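Lipoxygenase (Cyanothece sp., PDB 5EK8) probably inserts molecular oxygen into polyunsaturated fatty acids as a non-heme iron 9R-lipoxygenase. Local coordinates at residues F564-S576 with G656-I668. Sequence-based numbering, arbitrary orientation.
Sequences FHTTLWHTWVNDS and GIDIGNIRTLINI. With FE2 (Fe (II) ion), chain B.
Arg663 of the C-terminal tail 656-668 is bonded to Thr571 and Asp575 near the end of helix 549-574, while Ile666 lies on His570. The arginine meets 564-576 at two points. Its backbone N donates to Thr571 OG1 at 2.8 Å. Thr571 OG1 itself donates to Thr567 O, so the hydroxyl links the tail to the helix backbone. Further out, the side chain runs extended from CG to NE and forms a salt bridge with Asp575. Arg663 NE donates to the syn lone pair of Asp575 OD1 at 3.1 Å, although the carboxylate and guanidinium planes are 60° apart. Asn574 ND2 donates to Asp575 OD1 at 3.0 Å, nearly along its C-O axis. An alanine in place of Asp575 would probably leave Arg663 NE without its acid partner and take one acceptor from Asn574 ND2. Arg663 NH2 is also bonded to Ile624 O.

This is the lipoxygenase iron site, where the C-terminal carboxylate itself is a ligand. His570 NE2 and Ile668 OXT each bind the iron at 2.5 Å, and His359 and His364 of helix 337-377 are further ligands. OXT lies in the plane of the His570 ring, at its edge. With CG anti to the backbone N (chi1 173°), the His570 ring reaches the iron with NE2 and lies against Ile666. Ile666 CG2 packs over one face in a CH-pi contact, 3.7 Å from the ring centroid, and Asn574 CB lies over the opposite face. Asn574 OD1 is 2.9 Å from the iron. Ile668 CG2 lies over a face of the Arg663 guanidinium and touches Asn574 ND2 at 3.6 Å.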
ATOM      1  N   PHE A 564       6.101  -1.766 -10.103  1.00 44.00           N
ATOM      2  CA  PHE A 564       7.278  -1.982  -9.269  1.00 42.26           C
ATOM      3  C   PHE A 564       6.952  -1.846  -7.798  1.00 43.20           C
ATOM      4  O   PHE A 564       7.338  -2.692  -6.992  1.00 44.43           O
ATOM      5  CB  PHE A 564       8.404  -1.012  -9.620  1.00 40.33           C
ATOM      6  CG  PHE A 564       9.658  -1.232  -8.814  1.00 42.89           C
ATOM      7  CD1 PHE A 564       9.884  -0.531  -7.635  1.00 46.91           C
ATOM      8  CD2 PHE A 564      10.607  -2.152  -9.232  1.00 40.07           C
ATOM      9  CE1 PHE A 564      11.037  -0.738  -6.896  1.00 47.81           C
ATOM     10  CE2 PHE A 564      11.766  -2.361  -8.499  1.00 43.53           C
ATOM     11  CZ  PHE A 564      11.978  -1.655  -7.327  1.00 46.75           C
ATOM     12  N   HIS A 565       6.240  -0.785  -7.440  1.00 43.29           N
ATOM     13  CA  HIS A 565       5.998  -0.553  -6.023  1.00 44.78           C
ATOM     14  C   HIS A 565       4.869  -1.399  -5.441  1.00 46.96           C
ATOM     15  O   HIS A 565       4.862  -1.675  -4.244  1.00 47.02           O
ATOM     16  CB  HIS A 565       5.743   0.929  -5.780  1.00 39.58           C
ATOM     17  CG  HIS A 565       6.978   1.759  -5.925  1.00 40.12           C
ATOM     18  ND1 HIS A 565       7.413   2.237  -7.144  1.00 42.01           N
ATOM     19  CD2 HIS A 565       7.905   2.146  -5.017  1.00 39.31           C
ATOM     20  CE1 HIS A 565       8.539   2.906  -6.974  1.00 41.44           C
ATOM     21  NE2 HIS A 565       8.859   2.866  -5.693  1.00 41.07           N
ATOM     22  N   THR A 566       3.931  -1.826  -6.278  1.00 47.10           N
ATOM     23  CA  THR A 566       2.830  -2.648  -5.792  1.00 45.95           C
ATOM     24  C   THR A 566       3.230  -4.116  -5.661  1.00 49.33           C
ATOM     25  O   THR A 566       2.580  -4.879  -4.944  1.00 52.79           O
ATOM     26  CB  THR A 566       1.602  -2.552  -6.709  1.00 41.91           C
ATOM     27  OG1 THR A 566       2.002  -2.785  -8.066  1.00 44.93           O
ATOM     28  CG2 THR A 566       0.955  -1.183  -6.582  1.00 32.32           C
ATOM     29  N   THR A 567       4.286  -4.515  -6.364  1.00 48.26           N
ATOM     30  CA  THR A 567       4.755  -5.897  -6.301  1.00 46.28           C
ATOM     31  C   THR A 567       6.039  -6.041  -5.482  1.00 41.28           C
ATOM     32  O   THR A 567       5.978  -6.221  -4.269  1.00 44.12           O
ATOM     33  CB  THR A 567       4.994  -6.475  -7.706  1.00 46.23           C
ATOM     34  OG1 THR A 567       5.991  -5.699  -8.380  1.00 51.89           O
ATOM     35  CG2 THR A 567       3.707  -6.458  -8.511  1.00 42.08           C
ATOM     36  N   LEU A 568       7.193  -5.954  -6.139  1.00 34.61           N
ATOM     37  CA  LEU A 568       8.469  -6.200  -5.468  1.00 34.33           C
ATOM     38  C   LEU A 568       8.753  -5.296  -4.266  1.00 42.92           C
ATOM     39  O   LEU A 568       9.155  -5.789  -3.220  1.00 50.51           O
ATOM     40  CB  LEU A 568       9.630  -6.076  -6.453  1.00 33.33           C
ATOM     41  CG  LEU A 568      10.994  -6.228  -5.771  1.00 33.54           C
ATOM     42  CD1 LEU A 568      11.121  -7.608  -5.127  1.00 33.49           C
ATOM     43  CD2 LEU A 568      12.143  -5.969  -6.735  1.00 31.88           C
ATOM     44  N   TRP A 569       8.567  -3.988  -4.408  1.00 46.05           N
ATOM     45  CA  TRP A 569       8.912  -3.067  -3.329  1.00 46.06           C
ATOM     46  C   TRP A 569       8.137  -3.361  -2.054  1.00 43.59           C
ATOM     47  O   TRP A 569       8.728  -3.574  -0.993  1.00 45.34           O
ATOM     48  CB  TRP A 569       8.671  -1.612  -3.745  1.00 42.08           C
ATOM     49  CG  TRP A 569       8.928  -0.661  -2.618  1.00 38.36           C
ATOM     50  CD1 TRP A 569       7.995   0.014  -1.882  1.00 34.64           C
ATOM     51  CD2 TRP A 569      10.202  -0.308  -2.068  1.00 37.27           C
ATOM     52  NE1 TRP A 569       8.614   0.777  -0.917  1.00 31.83           N
ATOM     53  CE2 TRP A 569       9.968   0.598  -1.015  1.00 33.81           C
ATOM     54  CE3 TRP A 569      11.519  -0.664  -2.370  1.00 38.32           C
ATOM     55  CZ2 TRP A 569      11.004   1.154  -0.266  1.00 36.21           C
ATOM     56  CZ3 TRP A 569      12.548  -0.106  -1.626  1.00 35.26           C
ATOM     57  CH2 TRP A 569      12.283   0.789  -0.587  1.00 35.11           C
ATOM     58  N   HIS A 570       6.815  -3.363  -2.159  1.00 41.87           N
ATOM     59  CA  HIS A 570       5.983  -3.625  -1.000  1.00 44.41           C
ATOM     60  C   HIS A 570       6.246  -5.017  -0.446  1.00 46.97           C
ATOM     61  O   HIS A 570       6.231  -5.209   0.760  1.00 46.11           O
ATOM     62  CB  HIS A 570       4.503  -3.470  -1.338  1.00 47.10           C
ATOM     63  CG  HIS A 570       3.596  -3.898  -0.229  1.00 54.18           C
ATOM     64  ND1 HIS A 570       3.043  -5.156  -0.167  1.00 55.80           N
ATOM     65  CD2 HIS A 570       3.176  -3.243   0.878  1.00 56.21           C
ATOM     66  CE1 HIS A 570       2.305  -5.255   0.927  1.00 54.32           C
ATOM     67  NE2 HIS A 570       2.369  -4.109   1.575  1.00 51.74           N
ATOM     68  N   THR A 571       6.480  -5.981  -1.333  1.00 48.51           N
ATOM     69  CA  THR A 571       6.849  -7.331  -0.919  1.00 43.88           C
ATOM     70  C   THR A 571       8.056  -7.275  -0.003  1.00 44.77           C
ATOM     71  O   THR A 571       8.052  -7.822   1.099  1.00 46.99           O
ATOM     72  CB  THR A 571       7.187  -8.238  -2.124  1.00 40.30           C
ATOM     73  OG1 THR A 571       5.989  -8.569  -2.830  1.00 43.38           O
ATOM     74  CG2 THR A 571       7.854  -9.516  -1.655  1.00 37.75           C
ATOM     75  N   TRP A 572       9.082  -6.582  -0.475  1.00 41.67           N
ATOM     76  CA  TRP A 572      10.356  -6.515   0.211  1.00 39.23           C
ATOM     77  C   TRP A 572      10.219  -5.854   1.565  1.00 40.10           C
ATOM     78  O   TRP A 572      10.710  -6.374   2.565  1.00 39.26           O
ATOM     79  CB  TRP A 572      11.376  -5.756  -0.626  1.00 34.46           C
ATOM     80  CG  TRP A 572      12.773  -5.903  -0.119  1.00 33.56           C
ATOM     81  CD1 TRP A 572      13.302  -5.366   1.025  1.00 31.74           C
ATOM     82  CD2 TRP A 572      13.831  -6.625  -0.750  1.00 33.64           C
ATOM     83  NE1 TRP A 572      14.627  -5.715   1.143  1.00 32.72           N
ATOM     84  CE2 TRP A 572      14.975  -6.489   0.067  1.00 34.42           C
ATOM     85  CE3 TRP A 572      13.924  -7.376  -1.927  1.00 36.64           C
ATOM     86  CZ2 TRP A 572      16.191  -7.075  -0.255  1.00 40.60           C
ATOM     87  CZ3 TRP A 572      15.135  -7.959  -2.248  1.00 43.04           C
ATOM     88  CH2 TRP A 572      16.254  -7.808  -1.410  1.00 45.69           C
ATOM     89  N   VAL A 573       9.539  -4.712   1.602  1.00 37.19           N
ATOM     90  CA  VAL A 573       9.437  -3.963   2.848  1.00 40.26           C
ATOM     91  C   VAL A 573       8.534  -4.679   3.854  1.00 44.27           C
ATOM     92  O   VAL A 573       8.852  -4.770   5.042  1.00 42.60           O
ATOM     93  CB  VAL A 573       8.916  -2.538   2.605  1.00 43.51           C
ATOM     94  CG1 VAL A 573       8.819  -1.782   3.916  1.00 47.82           C
ATOM     95  CG2 VAL A 573       9.834  -1.807   1.647  1.00 41.30           C
ATOM     96  N   ASN A 574       7.419  -5.210   3.367  1.00 48.44           N
ATOM     97  CA  ASN A 574       6.425  -5.844   4.227  1.00 47.12           C
ATOM     98  C   ASN A 574       6.871  -7.199   4.767  1.00 49.87           C
ATOM     99  O   ASN A 574       6.761  -7.463   5.962  1.00 48.18           O
ATOM    100  CB  ASN A 574       5.104  -5.997   3.474  1.00 45.14           C
ATOM    101  CG  ASN A 574       4.005  -6.559   4.338  1.00 52.12           C
ATOM    102  OD1 ASN A 574       3.357  -5.825   5.086  1.00 52.38           O
ATOM    103  ND2 ASN A 574       3.780  -7.869   4.240  1.00 57.11           N
ATOM    104  N   ASP A 575       7.383  -8.054   3.889  1.00 52.35           N
ATOM    105  CA  ASP A 575       7.752  -9.408   4.287  1.00 52.72           C
ATOM    106  C   ASP A 575       9.084  -9.446   5.031  1.00 52.35           C
ATOM    107  O   ASP A 575       9.535 -10.513   5.448  1.00 58.07           O
ATOM    108  CB  ASP A 575       7.809 -10.333   3.068  1.00 53.18           C
ATOM    109  CG  ASP A 575       6.457 -10.481   2.372  1.00 55.53           C
ATOM    110  OD1 ASP A 575       5.438  -9.996   2.914  1.00 51.63           O
ATOM    111  OD2 ASP A 575       6.418 -11.095   1.280  1.00 59.22           O
ATOM    112  N   SER A 576       9.705  -8.283   5.204  1.00 47.13           N
ATOM    113  CA  SER A 576      10.956  -8.198   5.949  1.00 45.56           C
ATOM    114  C   SER A 576      10.712  -7.703   7.366  1.00 41.69           C
ATOM    115  O   SER A 576      11.652  -7.522   8.144  1.00 43.06           O
ATOM    116  CB  SER A 576      11.951  -7.274   5.247  1.00 51.13           C
ATOM    117  OG  SER A 576      12.294  -7.763   3.963  1.00 57.90           O
ATOM    118  N   GLY A 656      19.386 -15.361  -3.856  1.00 62.88           N
ATOM    119  CA  GLY A 656      18.700 -15.908  -2.699  1.00 60.72           C
ATOM    120  C   GLY A 656      17.243 -15.495  -2.624  1.00 58.27           C
ATOM    121  O   GLY A 656      16.687 -15.316  -1.539  1.00 52.58           O
ATOM    122  N   ILE A 657      16.620 -15.351  -3.789  1.00 56.90           N
ATOM    123  CA  ILE A 657      15.231 -14.918  -3.867  1.00 52.91           C
ATOM    124  C   ILE A 657      14.359 -15.899  -4.652  1.00 54.06           C
ATOM    125  O   ILE A 657      14.738 -16.374  -5.725  1.00 54.93           O
ATOM    126  CB  ILE A 657      15.131 -13.519  -4.508  1.00 49.20           C
ATOM    127  CG1 ILE A 657      15.872 -12.495  -3.644  1.00 50.57           C
ATOM    128  CG2 ILE A 657      13.677 -13.116  -4.695  1.00 42.34           C
ATOM    129  CD1 ILE A 657      16.496 -11.361  -4.432  1.00 50.45           C
ATOM    130  N   ASP A 658      13.194 -16.210  -4.094  1.00 55.58           N
ATOM    131  CA  ASP A 658      12.194 -17.005  -4.791  1.00 59.09           C
ATOM    132  C   ASP A 658      11.165 -16.080  -5.443  1.00 59.90           C
ATOM    133  O   ASP A 658      10.443 -15.357  -4.756  1.00 61.22           O
ATOM    134  CB  ASP A 658      11.512 -17.980  -3.824  1.00 65.17           C
ATOM    135  CG  ASP A 658      10.786 -19.111  -4.538  1.00 75.12           C
ATOM    136  OD1 ASP A 658      10.460 -18.958  -5.735  1.00 76.61           O
ATOM    137  OD2 ASP A 658      10.542 -20.158  -3.893  1.00 78.49           O
ATOM    138  N   ILE A 659      11.099 -16.110  -6.770  1.00 54.73           N
ATOM    139  CA  ILE A 659      10.138 -15.297  -7.508  1.00 51.20           C
ATOM    140  C   ILE A 659       8.707 -15.628  -7.104  1.00 52.97           C
ATOM    141  O   ILE A 659       7.789 -14.837  -7.327  1.00 55.61           O
ATOM    142  CB  ILE A 659      10.290 -15.486  -9.027  1.00 52.47           C
ATOM    143  CG1 ILE A 659      10.039 -16.945  -9.417  1.00 52.28           C
ATOM    144  CG2 ILE A 659      11.681 -15.073  -9.470  1.00 54.22           C
ATOM    145  CD1 ILE A 659      10.109 -17.195 -10.906  1.00 50.91           C
ATOM    146  N   GLY A 660       8.525 -16.803  -6.505  1.00 52.45           N
ATOM    147  CA  GLY A 660       7.223 -17.235  -6.034  1.00 52.78           C
ATOM    148  C   GLY A 660       6.808 -16.519  -4.764  1.00 55.67           C
ATOM    149  O   GLY A 660       5.658 -16.615  -4.341  1.00 57.10           O
ATOM    150  N   ASN A 661       7.746 -15.799  -4.155  1.00 56.78           N
ATOM    151  CA  ASN A 661       7.459 -15.032  -2.949  1.00 56.68           C
ATOM    152  C   ASN A 661       7.176 -13.564  -3.249  1.00 55.06           C
ATOM    153  O   ASN A 661       6.988 -12.759  -2.337  1.00 54.73           O
ATOM    154  CB  ASN A 661       8.619 -15.145  -1.959  1.00 61.41           C
ATOM    155  CG  ASN A 661       8.518 -16.382  -1.082  1.00 68.58           C
ATOM    156  OD1 ASN A 661       7.424 -16.802  -0.701  1.00 69.28           O
ATOM    157  ND2 ASN A 661       9.662 -16.971  -0.758  1.00 74.84           N
ATOM    158  N   ILE A 662       7.141 -13.223  -4.532  1.00 51.21           N
ATOM    159  CA  ILE A 662       6.838 -11.863  -4.955  1.00 48.93           C
ATOM    160  C   ILE A 662       5.332 -11.642  -5.026  1.00 47.40           C
ATOM    161  O   ILE A 662       4.640 -12.281  -5.822  1.00 46.62           O
ATOM    162  CB  ILE A 662       7.464 -11.548  -6.324  1.00 49.61           C
ATOM    163  CG1 ILE A 662       8.986 -11.682  -6.252  1.00 47.32           C
ATOM    164  CG2 ILE A 662       7.073 -10.151  -6.773  1.00 49.97           C
ATOM    165  CD1 ILE A 662       9.687 -11.505  -7.578  1.00 44.69           C
ATOM    166  N   ARG A 663       4.831 -10.728  -4.202  1.00 48.20           N
ATOM    167  CA  ARG A 663       3.396 -10.463  -4.132  1.00 45.67           C
ATOM    168  C   ARG A 663       2.894  -9.716  -5.362  1.00 41.99           C
ATOM    169  O   ARG A 663       3.634  -8.959  -5.982  1.00 42.36           O
ATOM    170  CB  ARG A 663       3.059  -9.669  -2.868  1.00 43.21           C
ATOM    171  CG  ARG A 663       3.343 -10.396  -1.560  1.00 39.74           C
ATOM    172  CD  ARG A 663       3.006  -9.503  -0.383  1.00 40.11           C
ATOM    173  NE  ARG A 663       3.095 -10.182   0.906  1.00 39.07           N
ATOM    174  CZ  ARG A 663       2.065 -10.738   1.536  1.00 42.16           C
ATOM    175  NH1 ARG A 663       0.855 -10.722   0.988  1.00 35.09           N
ATOM    176  NH2 ARG A 663       2.256 -11.325   2.713  1.00 46.64           N
ATOM    177  N   THR A 664       1.631  -9.942  -5.706  1.00 43.79           N
ATOM    178  CA  THR A 664       1.006  -9.316  -6.866  1.00 47.72           C
ATOM    179  C   THR A 664       0.548  -7.897  -6.539  1.00 53.57           C
ATOM    180  O   THR A 664       0.586  -6.996  -7.382  1.00 53.75           O
ATOM    181  CB  THR A 664      -0.213 -10.140  -7.361  1.00 58.38           C
ATOM    182  OG1 THR A 664       0.216 -11.438  -7.786  1.00 58.98           O
ATOM    183  CG2 THR A 664      -0.913  -9.447  -8.514  1.00 56.63           C
ATOM    184  N   LEU A 665       0.132  -7.701  -5.294  1.00 51.39           N
ATOM    185  CA  LEU A 665      -0.549  -6.475  -4.910  1.00 46.85           C
ATOM    186  C   LEU A 665      -0.260  -6.087  -3.467  1.00 43.12           C
ATOM    187  O   LEU A 665       0.517  -6.743  -2.769  1.00 39.21           O
ATOM    188  CB  LEU A 665      -2.061  -6.631  -5.109  1.00 42.41           C
ATOM    189  CG  LEU A 665      -2.853  -7.416  -4.051  1.00 37.15           C
ATOM    190  CD1 LEU A 665      -4.337  -7.411  -4.379  1.00 38.30           C
ATOM    191  CD2 LEU A 665      -2.361  -8.849  -3.887  1.00 32.21           C
ATOM    192  N   ILE A 666      -0.891  -5.003  -3.035  1.00 43.21           N
ATOM    193  CA  ILE A 666      -0.829  -4.567  -1.649  1.00 44.53           C
ATOM    194  C   ILE A 666      -2.186  -4.781  -0.996  1.00 48.79           C
ATOM    195  O   ILE A 666      -3.122  -4.026  -1.251  1.00 55.01           O
ATOM    196  CB  ILE A 666      -0.426  -3.078  -1.533  1.00 40.47           C
ATOM    197  CG1 ILE A 666       0.893  -2.823  -2.274  1.00 36.12           C
ATOM    198  CG2 ILE A 666      -0.350  -2.659  -0.070  1.00 34.23           C
ATOM    199  CD1 ILE A 666       1.371  -1.395  -2.225  1.00 26.25           C
ATOM    200  N   ASN A 667      -2.299  -5.818  -0.171  1.00 48.99           N
ATOM    201  CA  ASN A 667      -3.525  -6.065   0.582  1.00 47.70           C
ATOM    202  C   ASN A 667      -3.222  -6.432   2.020  1.00 46.02           C
ATOM    203  O   ASN A 667      -4.094  -6.904   2.741  1.00 45.40           O
ATOM    204  CB  ASN A 667      -4.368  -7.165  -0.070  1.00 49.28           C
ATOM    205  CG  ASN A 667      -3.584  -8.440  -0.321  1.00 50.58           C
ATOM    206  OD1 ASN A 667      -2.431  -8.573   0.097  1.00 55.57           O
ATOM    207  ND2 ASN A 667      -4.213  -9.388  -1.008  1.00 44.43           N
ATOM    208  N   ILE A 668      -1.977  -6.213   2.423  1.00 50.15           N
ATOM    209  CA  ILE A 668      -1.564  -6.380   3.810  1.00 45.94           C
ATOM    210  C   ILE A 668      -0.497  -5.327   4.116  1.00 49.27           C
ATOM    211  O   ILE A 668      -0.275  -4.879   5.246  1.00 44.92           O
ATOM    212  CB  ILE A 668      -1.016  -7.794   4.080  1.00 41.00           C
ATOM    213  CG1 ILE A 668      -0.864  -8.014   5.586  1.00 45.36           C
ATOM    214  CG2 ILE A 668       0.299  -8.019   3.333  1.00 34.41           C
ATOM    215  CD1 ILE A 668      -2.177  -7.923   6.331  1.00 49.93           C
ATOM    216  OXT ILE A 668       0.171  -4.886   3.183  1.00 55.10           O
TER
HETATM  217 FE   FE2 B 701       2.012  -3.460   3.957  1.00 61.35          FE